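Local coordinates for protein cytosolic ACYL coenzyme A thioester hydrolase (Mus musculus, PDB 2V1O) that hydrolyses fatty acyl-CoAs, palmitoyl-CoA preferentially, to free fatty acids and coenzyme A, this chain being the N-terminal of its two hotdog domains, at residues A14-G19 and P61-E66; C38-G43 and E121-V126; S81-V86 and T105-P110. All blocks are in the same frame, centred on the assembly; numbering follows the deposited sequence.

Contact 1. Residues A14-G19 and P61-E66; sequences AGNVHG and PMCIGE. With COA (coenzyme A), chain J.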
loop_
_atom_site.group_PDB
_atom_site.type_symbol
_atom_site.label_atom_id
_atom_site.label_comp_id
_atom_site.label_asym_id
_atom_site.label_seq_id
_atom_site.Cartn_x
_atom_site.Cartn_y
_atom_site.Cartn_z
ATOM N N ALA A 14 14.930 12.765 -4.753
ATOM C CA ALA A 14 15.416 14.001 -4.129
ATOM C C ALA A 14 14.672 14.364 -2.830
ATOM O O ALA A 14 15.048 15.320 -2.142
ATOM C CB ALA A 14 15.351 15.151 -5.133
ATOM N N GLY A 15 13.627 13.601 -2.495
ATOM C CA GLY A 15 12.829 13.842 -1.286
ATOM C C GLY A 15 11.613 14.739 -1.494
ATOM O O GLY A 15 10.918 15.098 -0.535
ATOM N N ASN A 16 11.359 15.105 -2.745
ATOM C CA ASN A 16 10.228 15.958 -3.087
ATOM C C ASN A 16 9.033 15.144 -3.556
ATOM O O ASN A 16 9.175 14.204 -4.336
ATOM C CB ASN A 16 10.626 17.009 -4.136
ATOM C CG ASN A 16 11.605 18.040 -3.589
ATOM O OD1 ASN A 16 12.781 18.047 -3.952
ATOM N ND2 ASN A 16 11.127 18.902 -2.703
ATOM N N VAL A 17 7.857 15.514 -3.058
ATOM C CA VAL A 17 6.626 14.767 -3.280
ATOM C C VAL A 17 6.228 14.792 -4.758
ATOM O O VAL A 17 6.336 15.826 -5.399
ATOM C CB VAL A 17 5.479 15.323 -2.399
ATOM C CG1 VAL A 17 4.143 14.674 -2.753
ATOM C CG2 VAL A 17 5.814 15.134 -0.910
ATOM N N HIS A 18 5.812 13.637 -5.288
ATOM C CA HIS A 18 5.310 13.530 -6.667
ATOM C C HIS A 18 3.993 14.271 -6.847
ATOM O O HIS A 18 3.114 14.195 -5.989
ATOM C CB HIS A 18 5.064 12.058 -7.028
ATOM C CG HIS A 18 6.308 11.235 -7.111
ATOM N ND1 HIS A 18 7.252 11.415 -8.096
ATOM C CD2 HIS A 18 6.747 10.203 -6.353
ATOM C CE1 HIS A 18 8.226 10.537 -7.936
ATOM N NE2 HIS A 18 7.941 9.788 -6.886
ATOM N N GLY A 19 3.843 14.959 -7.977
ATOM C CA GLY A 19 2.558 15.549 -8.359
ATOM C C GLY A 19 1.405 14.560 -8.228
ATOM O O GLY A 19 0.345 14.907 -7.712
ATOM N N PRO A 61 7.239 22.988 -4.086
ATOM C CA PRO A 61 7.431 21.586 -3.756
ATOM C C PRO A 61 6.978 21.265 -2.335
ATOM O O PRO A 61 6.817 22.167 -1.501
ATOM C CB PRO A 61 8.945 21.402 -3.891
ATOM C CG PRO A 61 9.507 22.738 -3.611
ATOM C CD PRO A 61 8.527 23.706 -4.191
ATOM N N MET A 62 6.749 19.982 -2.091
ATOM C CA MET A 62 6.498 19.480 -0.757
ATOM C C MET A 62 7.552 18.415 -0.502
ATOM O O MET A 62 8.050 17.788 -1.444
ATOM C CB MET A 62 5.102 18.877 -0.683
ATOM C CG MET A 62 4.561 18.694 0.728
ATOM S SD MET A 62 2.844 18.150 0.682
ATOM C CE MET A 62 2.094 19.388 -0.355
ATOM N N CYS A 63 7.894 18.213 0.764
ATOM C CA CYS A 63 8.972 17.304 1.120
ATOM C C CYS A 63 8.471 16.196 2.017
ATOM O O CYS A 63 7.456 16.352 2.701
ATOM C CB CYS A 63 10.098 18.067 1.830
ATOM S SG CYS A 63 10.838 19.346 0.827
ATOM N N ILE A 64 9.193 15.077 2.014
ATOM C CA ILE A 64 8.979 14.018 2.990
ATOM C C ILE A 64 8.966 14.648 4.378
ATOM O O ILE A 64 9.838 15.466 4.712
ATOM C CB ILE A 64 10.106 12.942 2.925
ATOM C CG1 ILE A 64 10.063 12.187 1.594
ATOM C CG2 ILE A 64 9.988 11.956 4.082
ATOM C CD1 ILE A 64 11.388 11.480 1.254
ATOM N N GLY A 65 7.957 14.288 5.167
ATOM C CA GLY A 65 7.878 14.714 6.554
ATOM C C GLY A 65 7.032 15.956 6.756
ATOM O O GLY A 65 6.673 16.284 7.881
ATOM N N GLU A 66 6.731 16.660 5.667
ATOM C CA GLU A 66 5.780 17.776 5.726
ATOM C C GLU A 66 4.352 17.232 5.709
ATOM O O GLU A 66 4.120 16.101 5.266
ATOM C CB GLU A 66 6.037 18.785 4.599
ATOM C CG GLU A 66 7.408 19.441 4.740
ATOM C CD GLU A 66 7.722 20.486 3.683
ATOM O OE1 GLU A 66 7.193 20.407 2.550
ATOM O OE2 GLU A 66 8.527 21.389 4.000
HETATM N N1A COA J . 3.248 25.462 -16.095
HETATM C C2A COA J . 4.087 25.282 -17.177
HETATM N N3A COA J . 5.360 25.823 -17.154
HETATM C C4A COA J . 5.788 26.528 -16.069
HETATM C C5A COA J . 4.960 26.717 -14.964
HETATM C C6A COA J . 3.675 26.172 -14.979
HETATM N N6A COA J . 2.893 26.249 -13.900
HETATM N N7A COA J . 5.640 27.451 -14.047
HETATM C C8A COA J . 6.867 27.725 -14.542
HETATM N N9A COA J . 6.971 27.168 -15.798
HETATM C C1B COA J . 8.200 27.045 -16.599
HETATM C C2B COA J . 8.650 28.386 -17.160
HETATM O O2B COA J . 7.918 28.757 -18.304
HETATM C C3B COA J . 10.107 28.078 -17.450
HETATM O O3B COA J . 10.271 27.434 -18.693
HETATM P P3B COA J . 10.764 28.257 -19.984
HETATM O O7A COA J . 9.640 29.170 -20.397
HETATM O O8A COA J . 11.968 29.074 -19.605
HETATM O O9A COA J . 11.115 27.286 -21.083
HETATM C C4B COA J . 10.498 27.093 -16.356
HETATM O O4B COA J . 9.287 26.629 -15.801
HETATM C C5B COA J . 11.352 27.747 -15.275
HETATM O O5B COA J . 10.710 28.927 -14.837
HETATM P P1A COA J . 11.313 29.783 -13.622
HETATM O O1A COA J . 12.809 29.791 -13.720
HETATM O O2A COA J . 10.703 31.160 -13.674
HETATM O O3A COA J . 10.842 29.003 -12.293
HETATM P P2A COA J . 9.506 29.336 -11.467
HETATM O O4A COA J . 8.384 29.793 -12.370
HETATM O O5A COA J . 9.794 30.342 -10.377
HETATM O O6A COA J . 9.158 27.915 -10.799
HETATM C CBP COA J . 8.668 25.562 -10.749
HETATM C CCP COA J . 8.745 26.824 -11.604
HETATM C CDP COA J . 7.948 24.464 -11.541
HETATM C CEP COA J . 10.099 25.105 -10.478
HETATM C CAP COA J . 7.939 25.873 -9.431
HETATM O OAP COA J . 6.651 26.405 -9.649
HETATM C C9P COA J . 7.817 24.662 -8.548
HETATM O O9P COA J . 8.928 24.218 -7.831
HETATM N N8P COA J . 6.635 24.058 -8.490
HETATM C C7P COA J . 6.456 22.830 -7.741
HETATM C C6P COA J . 6.892 21.631 -8.577
HETATM C C5P COA J . 6.620 20.357 -7.819
HETATM O O5P COA J . 7.315 20.073 -6.820
HETATM N N4P COA J . 5.615 19.600 -8.285
HETATM C C3P COA J . 4.907 18.632 -7.458
HETATM C C2P COA J . 4.157 19.289 -6.291
HETATM S S1P COA J . 3.417 18.007 -5.256
HETATM O O HOH W 1 7.258 18.465 -4.602
#

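Contact 2. Residues C38-G43 and E121-V126; sequences CNSQNG and EVPPIV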
loop_
_atom_site.group_PDB
_atom_site.type_symbol
_atom_site.label_atom_id
_atom_site.label_comp_id
_atom_site.label_asym_id
_atom_site.label_seq_id
_atom_site.Cartn_x
_atom_site.Cartn_y
_atom_site.Cartn_z
ATOM N N CYS A 38 -24.486 14.782 -2.993
ATOM C CA CYS A 38 -25.428 14.176 -3.936
ATOM C C CYS A 38 -26.441 13.223 -3.283
ATOM O O CYS A 38 -27.483 12.906 -3.879
ATOM C CB CYS A 38 -24.675 13.512 -5.090
ATOM S SG CYS A 38 -23.941 14.738 -6.192
ATOM N N ASN A 39 -26.136 12.799 -2.059
ATOM C CA ASN A 39 -27.051 11.998 -1.243
ATOM C C ASN A 39 -27.753 12.780 -0.117
ATOM O O ASN A 39 -28.512 12.202 0.679
ATOM C CB ASN A 39 -26.297 10.798 -0.659
ATOM C CG ASN A 39 -25.884 9.806 -1.726
ATOM O OD1 ASN A 39 -26.712 9.054 -2.249
ATOM N ND2 ASN A 39 -24.604 9.800 -2.056
ATOM N N SER A 40 -27.521 14.092 -0.076
ATOM C CA SER A 40 -27.923 14.934 1.063
ATOM C C SER A 40 -29.439 15.168 1.165
ATOM O O SER A 40 -29.935 15.653 2.188
ATOM C CB SER A 40 -27.186 16.277 1.020
ATOM O OG SER A 40 -27.688 17.098 -0.030
ATOM N N GLN A 41 -30.175 14.836 0.112
ATOM C CA GLN A 41 -31.632 14.974 0.167
ATOM C C GLN A 41 -32.318 13.618 0.077
ATOM O O GLN A 41 -33.524 13.529 -0.157
ATOM C CB GLN A 41 -32.129 15.952 -0.903
ATOM C CG GLN A 41 -31.654 17.395 -0.671
ATOM C CD GLN A 41 -32.125 17.982 0.665
ATOM O OE1 GLN A 41 -31.324 18.513 1.442
ATOM N NE2 GLN A 41 -33.421 17.885 0.933
ATOM N N ASN A 42 -31.525 12.570 0.302
ATOM C CA ASN A 42 -31.976 11.181 0.269
ATOM C C ASN A 42 -32.696 10.801 -1.021
ATOM O O ASN A 42 -33.736 10.132 -1.007
ATOM C CB ASN A 42 -32.807 10.832 1.516
ATOM C CG ASN A 42 -31.991 10.893 2.799
ATOM O OD1 ASN A 42 -30.779 10.627 2.806
ATOM N ND2 ASN A 42 -32.652 11.247 3.897
ATOM N N GLY A 43 -32.124 11.234 -2.141
ATOM C CA GLY A 43 -32.546 10.758 -3.452
ATOM C C GLY A 43 -32.006 9.353 -3.674
ATOM O O GLY A 43 -31.507 8.713 -2.745
ATOM N N GLU A 121 -29.966 13.687 -10.724
ATOM C CA GLU A 121 -30.090 15.109 -10.438
ATOM C C GLU A 121 -29.373 15.453 -9.132
ATOM O O GLU A 121 -29.478 14.729 -8.130
ATOM C CB GLU A 121 -31.564 15.522 -10.376
ATOM C CG GLU A 121 -32.253 15.491 -11.742
ATOM C CD GLU A 121 -33.740 15.829 -11.696
ATOM O OE1 GLU A 121 -34.285 16.076 -10.595
ATOM O OE2 GLU A 121 -34.370 15.841 -12.774
ATOM N N VAL A 122 -28.632 16.555 -9.164
ATOM C CA VAL A 122 -27.874 17.040 -8.011
ATOM C C VAL A 122 -28.754 18.007 -7.196
ATOM O O VAL A 122 -29.385 18.891 -7.769
ATOM C CB VAL A 122 -26.592 17.774 -8.474
ATOM C CG1 VAL A 122 -25.891 18.448 -7.307
ATOM C CG2 VAL A 122 -25.629 16.802 -9.159
ATOM N N PRO A 123 -28.812 17.828 -5.858
ATOM C CA PRO A 123 -29.522 18.822 -5.036
ATOM C C PRO A 123 -28.879 20.217 -5.153
ATOM O O PRO A 123 -27.663 20.325 -5.219
ATOM C CB PRO A 123 -29.368 18.286 -3.602
ATOM C CG PRO A 123 -28.959 16.858 -3.738
ATOM C CD PRO A 123 -28.262 16.719 -5.053
ATOM N N PRO A 124 -29.696 21.280 -5.243
ATOM C CA PRO A 124 -29.096 22.619 -5.212
ATOM C C PRO A 124 -28.341 22.919 -3.908
ATOM O O PRO A 124 -28.733 22.441 -2.843
ATOM C CB PRO A 124 -30.305 23.548 -5.374
ATOM C CG PRO A 124 -31.326 22.702 -6.078
ATOM C CD PRO A 124 -31.149 21.337 -5.459
ATOM N N ILE A 125 -27.248 23.676 -4.003
ATOM C CA ILE A 125 -26.550 24.180 -2.814
ATOM C C ILE A 125 -27.048 25.561 -2.409
ATOM O O ILE A 125 -27.651 26.271 -3.211
ATOM C CB ILE A 125 -25.006 24.248 -2.993
ATOM C CG1 ILE A 125 -24.612 25.052 -4.244
ATOM C CG2 ILE A 125 -24.412 22.854 -2.984
ATOM C CD1 ILE A 125 -23.168 25.580 -4.218
ATOM N N VAL A 126 -26.798 25.938 -1.160
ATOM C CA VAL A 126 -27.084 27.297 -0.722
ATOM C C VAL A 126 -25.887 28.200 -1.053
ATOM O O VAL A 126 -24.729 27.814 -0.860
ATOM C CB VAL A 126 -27.518 27.376 0.782
ATOM C CG1 VAL A 126 -26.362 27.086 1.735
ATOM C CG2 VAL A 126 -28.150 28.731 1.095
HETATM O O HOH W 2 -27.380 13.713 -6.747
#

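Contact 3. Residues S81-V86 and T105-P110; sequences SVEVQV and TLWYVP. With COA (coenzyme A), chain G.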
loop_
_atom_site.group_PDB
_atom_site.type_symbol
_atom_site.label_atom_id
_atom_site.label_comp_id
_atom_site.label_asym_id
_atom_site.label_seq_id
_atom_site.Cartn_x
_atom_site.Cartn_y
_atom_site.Cartn_z
ATOM N N SER A 81 -24.447 17.957 -12.192
ATOM C CA SER A 81 -23.013 18.002 -11.890
ATOM C C SER A 81 -22.665 18.924 -10.713
ATOM O O SER A 81 -23.447 19.807 -10.342
ATOM C CB SER A 81 -22.177 18.337 -13.143
ATOM O OG SER A 81 -22.083 19.735 -13.379
ATOM N N VAL A 82 -21.481 18.691 -10.144
ATOM C CA VAL A 82 -20.995 19.391 -8.954
ATOM C C VAL A 82 -19.604 19.940 -9.237
ATOM O O VAL A 82 -18.719 19.198 -9.673
ATOM C CB VAL A 82 -20.888 18.419 -7.738
ATOM C CG1 VAL A 82 -20.385 19.155 -6.460
ATOM C CG2 VAL A 82 -22.216 17.704 -7.482
ATOM N N GLU A 83 -19.410 21.232 -8.983
ATOM C CA GLU A 83 -18.086 21.831 -9.077
ATOM C C GLU A 83 -17.478 21.907 -7.679
ATOM O O GLU A 83 -18.123 22.384 -6.739
ATOM C CB GLU A 83 -18.158 23.224 -9.706
ATOM C CG GLU A 83 -16.795 23.843 -9.973
ATOM C CD GLU A 83 -16.865 25.349 -10.188
ATOM O OE1 GLU A 83 -17.499 26.038 -9.362
ATOM O OE2 GLU A 83 -16.292 25.833 -11.189
ATOM N N VAL A 84 -16.246 21.420 -7.551
ATOM C CA VAL A 84 -15.542 21.406 -6.264
ATOM C C VAL A 84 -14.198 22.108 -6.412
ATOM O O VAL A 84 -13.432 21.813 -7.338
ATOM C CB VAL A 84 -15.308 19.949 -5.731
ATOM C CG1 VAL A 84 -14.589 19.981 -4.374
ATOM C CG2 VAL A 84 -16.634 19.146 -5.638
ATOM N N GLN A 85 -13.933 23.056 -5.517
ATOM C CA GLN A 85 -12.635 23.701 -5.442
ATOM C C GLN A 85 -11.847 23.082 -4.304
ATOM O O GLN A 85 -12.352 22.946 -3.183
ATOM C CB GLN A 85 -12.776 25.204 -5.222
ATOM C CG GLN A 85 -13.360 25.935 -6.414
ATOM C CD GLN A 85 -13.448 27.435 -6.202
ATOM O OE1 GLN A 85 -12.990 27.968 -5.187
ATOM N NE2 GLN A 85 -14.052 28.126 -7.164
ATOM N N VAL A 86 -10.609 22.705 -4.601
ATOM C CA VAL A 86 -9.752 22.046 -3.616
ATOM C C VAL A 86 -8.473 22.852 -3.410
ATOM O O VAL A 86 -7.845 23.286 -4.387
ATOM C CB VAL A 86 -9.395 20.604 -4.049
ATOM C CG1 VAL A 86 -8.446 19.937 -3.023
ATOM C CG2 VAL A 86 -10.672 19.776 -4.224
ATOM N N THR A 105 -9.751 22.726 -9.405
ATOM C CA THR A 105 -11.195 22.666 -9.516
ATOM C C THR A 105 -11.568 21.370 -10.239
ATOM O O THR A 105 -10.958 21.008 -11.250
ATOM C CB THR A 105 -11.774 23.901 -10.234
ATOM O OG1 THR A 105 -11.497 25.071 -9.457
ATOM C CG2 THR A 105 -13.297 23.782 -10.427
ATOM N N LEU A 106 -12.567 20.686 -9.698
ATOM C CA LEU A 106 -12.999 19.398 -10.214
ATOM C C LEU A 106 -14.496 19.406 -10.463
ATOM O O LEU A 106 -15.241 20.079 -9.754
ATOM C CB LEU A 106 -12.689 18.301 -9.196
ATOM C CG LEU A 106 -11.332 18.267 -8.479
ATOM C CD1 LEU A 106 -11.408 17.360 -7.251
ATOM C CD2 LEU A 106 -10.250 17.805 -9.417
ATOM N N TRP A 107 -14.927 18.610 -11.440
ATOM C CA TRP A 107 -16.339 18.383 -11.698
ATOM C C TRP A 107 -16.673 16.919 -11.508
ATOM O O TRP A 107 -15.975 16.038 -12.032
ATOM C CB TRP A 107 -16.715 18.824 -13.119
ATOM C CG TRP A 107 -16.594 20.297 -13.317
ATOM C CD1 TRP A 107 -15.463 20.989 -13.645
ATOM C CD2 TRP A 107 -17.645 21.270 -13.204
ATOM N NE1 TRP A 107 -15.742 22.331 -13.748
ATOM C CE2 TRP A 107 -17.073 22.532 -13.476
ATOM C CE3 TRP A 107 -19.013 21.193 -12.893
ATOM C CZ2 TRP A 107 -17.822 23.720 -13.453
ATOM C CZ3 TRP A 107 -19.761 22.377 -12.872
ATOM C CH2 TRP A 107 -19.157 23.622 -13.148
ATOM N N TYR A 108 -17.744 16.681 -10.752
ATOM C CA TYR A 108 -18.262 15.349 -10.479
ATOM C C TYR A 108 -19.687 15.213 -10.998
ATOM O O TYR A 108 -20.419 16.190 -11.075
ATOM C CB TYR A 108 -18.251 15.077 -8.973
ATOM C CG TYR A 108 -16.864 14.876 -8.421
ATOM C CD1 TYR A 108 -16.321 13.590 -8.315
ATOM C CD2 TYR A 108 -16.083 15.964 -8.019
ATOM C CE1 TYR A 108 -15.036 13.389 -7.826
ATOM C CE2 TYR A 108 -14.780 15.765 -7.521
ATOM C CZ TYR A 108 -14.274 14.478 -7.432
ATOM O OH TYR A 108 -13.002 14.257 -6.942
ATOM N N VAL A 109 -20.057 13.987 -11.328
ATOM C CA VAL A 109 -21.403 13.647 -11.760
ATOM C C VAL A 109 -21.876 12.445 -10.919
ATOM O O VAL A 109 -21.171 11.442 -10.837
ATOM C CB VAL A 109 -21.429 13.311 -13.277
ATOM C CG1 VAL A 109 -22.817 12.865 -13.718
ATOM C CG2 VAL A 109 -20.942 14.515 -14.120
ATOM N N PRO A 110 -23.058 12.550 -10.281
ATOM C CA PRO A 110 -23.530 11.414 -9.487
ATOM C C PRO A 110 -24.082 10.285 -10.352
ATOM O O PRO A 110 -24.910 10.519 -11.241
ATOM C CB PRO A 110 -24.643 12.015 -8.618
ATOM C CG PRO A 110 -25.159 13.182 -9.412
ATOM C CD PRO A 110 -23.995 13.695 -10.237
HETATM N N1A COA G . -16.975 17.625 -17.313
HETATM C C2A COA G . -17.987 18.267 -16.638
HETATM N N3A COA G . -19.281 17.818 -16.767
HETATM C C4A COA G . -19.542 16.743 -17.556
HETATM C C5A COA G . -18.537 16.073 -18.241
HETATM C C6A COA G . -17.234 16.524 -18.113
HETATM N N6A COA G . -16.238 15.930 -18.766
HETATM N N7A COA G . -19.103 15.053 -18.936
HETATM C C8A COA G . -20.433 15.071 -18.703
HETATM N N9A COA G . -20.710 16.108 -17.855
HETATM C C1B COA G . -21.981 16.426 -17.203
HETATM C C2B COA G . -22.960 17.088 -18.162
HETATM O O2B COA G . -22.665 18.457 -18.322
HETATM C C3B COA G . -24.282 16.786 -17.474
HETATM O O3B COA G . -24.592 17.735 -16.470
HETATM P P3B COA G . -25.702 18.883 -16.702
HETATM O O7A COA G . -25.160 19.823 -17.728
HETATM O O8A COA G . -26.965 18.228 -17.210
HETATM O O9A COA G . -25.935 19.596 -15.394
HETATM C C4B COA G . -24.024 15.447 -16.785
HETATM O O4B COA G . -22.622 15.250 -16.772
HETATM C C5B COA G . -24.711 14.276 -17.478
HETATM O O5B COA G . -24.474 14.303 -18.868
HETATM P P1A COA G . -24.944 13.052 -19.753
HETATM O O1A COA G . -26.287 12.579 -19.268
HETATM O O2A COA G . -24.930 13.471 -21.206
HETATM O O3A COA G . -23.866 11.885 -19.493
HETATM P P2A COA G . -22.523 11.663 -20.345
HETATM O O4A COA G . -21.904 12.966 -20.790
HETATM O O5A COA G . -22.746 10.702 -21.490
HETATM O O6A COA G . -21.595 10.931 -19.261
HETATM C CBP COA G . -20.173 10.755 -17.334
HETATM C CCP COA G . -21.062 11.672 -18.176
HETATM C CDP COA G . -19.369 11.617 -16.354
HETATM C CEP COA G . -21.107 9.841 -16.540
HETATM C CAP COA G . -19.253 9.961 -18.271
HETATM O OAP COA G . -18.450 10.822 -19.054
HETATM C C9P COA G . -18.372 8.979 -17.537
HETATM O O9P COA G . -18.922 7.791 -17.050
HETATM N N8P COA G . -17.094 9.302 -17.395
HETATM C C7P COA G . -16.190 8.541 -16.550
HETATM C C6P COA G . -16.365 8.890 -15.072
HETATM C C5P COA G . -15.374 8.093 -14.254
HETATM O O5P COA G . -15.544 6.869 -14.113
HETATM N N4P COA G . -14.355 8.776 -13.725
HETATM C C3P COA G . -13.094 8.158 -13.320
HETATM C C2P COA G . -12.310 7.516 -14.486
HETATM S S1P COA G . -10.858 6.720 -13.765
HETATM O O HOH W 3 -14.517 25.361 -13.430
HETATM O O HOH W 4 -13.337 26.981 -9.907
#

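Contact 1. Residues A14-G19 and P61-E66
Two backbone hydrogen bonds bridge Gly15-Val17 and Met62-Ile64. Val17 N gives a nearly straight bond to Met62 O at 2.8 Å (170° at the hydrogen), reaching the oxygen from 34° off the carbonyl plane. Ile64 N donates to Gly15 O at 3.1 Å, almost in line with the C=O bond. Each oxygen takes one N-H bond and a weaker CA-H...O contact, Met62 O from Asn16 and Gly15 O from Cys63; the result is a single bridge between Asn16 and Cys63, with no longer ladder.

Apolar contacts flank the bridge. With CG1 anti to the backbone N (chi1 173°), Val17 CG2 falls beside that N and lies 3.8 Å from Met62 CB, while Ile64 CD1 reaches over Gly15 CA at 3.8 Å. Asn16 runs side by side with Pro61, and its ND2 comes to 3.5 Å from Pro61 CB and also lies near Cys63 SG.

The joined loops belong to the hotdog fold: 14-19 leads into the central helix 19-38, with His18 as N-cap residue, and 61-66 links strands 46-57 and 67-77. Asn12, the active-site residue, lies just before this bridge and accepts hydrogen bonds at OD1 from the backbone N atoms of Ala14 and Asn16.

Ligand and water contacts line one side. A water accepts from Met62 N and lies within hydrogen-bonding distance of Val17 O and of coenzyme A O5P (2.7 Å from the water); with more acceptors than protons, it bridges loops and pantetheine arm without necessarily donating to both. The arm's thiol end, S1P, lies 3.6 Å from Val17 O. Tyr140, Ser78 and His80 of a second subunit hydrogen-bond the same coenzyme A.

Within 61-66, a type II turn spans Cys63 to Glu66, and Cys63 N donates a hydrogen bond to Glu66 OE1, approaching from above the carboxylate plane.

Contact 2. Residues C38-G43 and E121-V126
The ring of Pro123 packs against the end of helix 19-38 and the turn that follows it. Pro123 CB lies 3.8 Å from Gln41 CG, the two side chains sliding past each other in opposite directions; Gln41 bends at chi2 (-60°) just beyond that contact. Further round the ring, Pro123 CG comes 3.9 Å from Ser40 OG, a hydroxyl whose hydrogen-bond partner is the backbone O of His37. Pro123 CD completes the path, 4.0 Å from Cys38 CA.

One residue earlier, Val122 CG2 meets Cys38 SG at 4.0 Å, the more buried end of the contact. No direct hydrogen bond joins the segments. Instead one water donates to Cys38 O at 3.0 Å and to Glu121 O at 2.7 Å, spanning the two backbones beside the proline. A type I turn from Asn39 to Asn42, closed by Asn42 N to Asn39 O, presents Ser40 and Gln41 to the ring.

The contact thus fastens the connection between strand 98-112 and helix 130-146 to the C-terminal end of helix 19-38: Val122 and Pro123 also touch His37 of that helix, Val122 reaches Thr77 of strand 67-77, and both Cys38 and Val122 pack on Pro110 of strand 98-112.

Contact 3. Residues S81-V86 and T105-P110
Glu83 CB sits over the face of the Trp107 indole, 3.6 Å from the centroid of its six-membered ring, in a CH-pi contact across an antiparallel non-hydrogen-bonded pair. With CG anti to the backbone N (chi1 -174°), the Glu83 chain runs across the ring toward CZ2, and CG also touches Thr105 CG2 at 3.5 Å. At the ring edge, Ser81 OG approaches Trp107 CE3 at 3.4 Å; this hydroxyl is hydrogen-bonded to Ser78 OG.

On the other face of the sheet, which also carries Leu106, Val84 CG2 touches Tyr108 CD2. Separately, Val86 CG2 meets Leu106 CD1. Reciprocal N-H...O bonds of Val82 with Tyr108 and of Val84 with Leu106 set the strand register.

In the next shell, Glu83 OE2 forms a salt bridge with Arg139, OE1 is hydrogen-bonded to Thr75 OG1, and a water links OE2 (2.9 Å) to Trp107 NE1 (3.3 Å). Trp107 CB and Val109 border the adenosine part of a coenzyme A, Val109 CG2 lying 3.2 Å from O4B.

Strands 82-91 and 98-112 form a hairpin inside the hotdog sheet, flanked by strands 67-77 and 46-57; Val84 and Tyr108 face the central helix 19-38, whereas Trp107 and Gln85 face helix 130-146.

In the fold
From the N terminus, the chain passes strand 2-5 and enters 14-19; contact 1 closes when it returns at 61-66, enclosing helix 19-38 and strand 46-57. Segment 38-43, at the end of that helix, opens contact 2 before contact 1 has closed, so the two cross; their centres stand 37 Å apart, on opposite sides of the chain's centre. Contact 3 follows contact 1 in series and is nested within the long loop that contact 2 closes at 121-126. Contacts 2 and 3 touch through Cys38 SG on Val82 CG2 (3.7 Å), joining the helix end to the sheet. Contact 1 ties together the loops at the helix's other end.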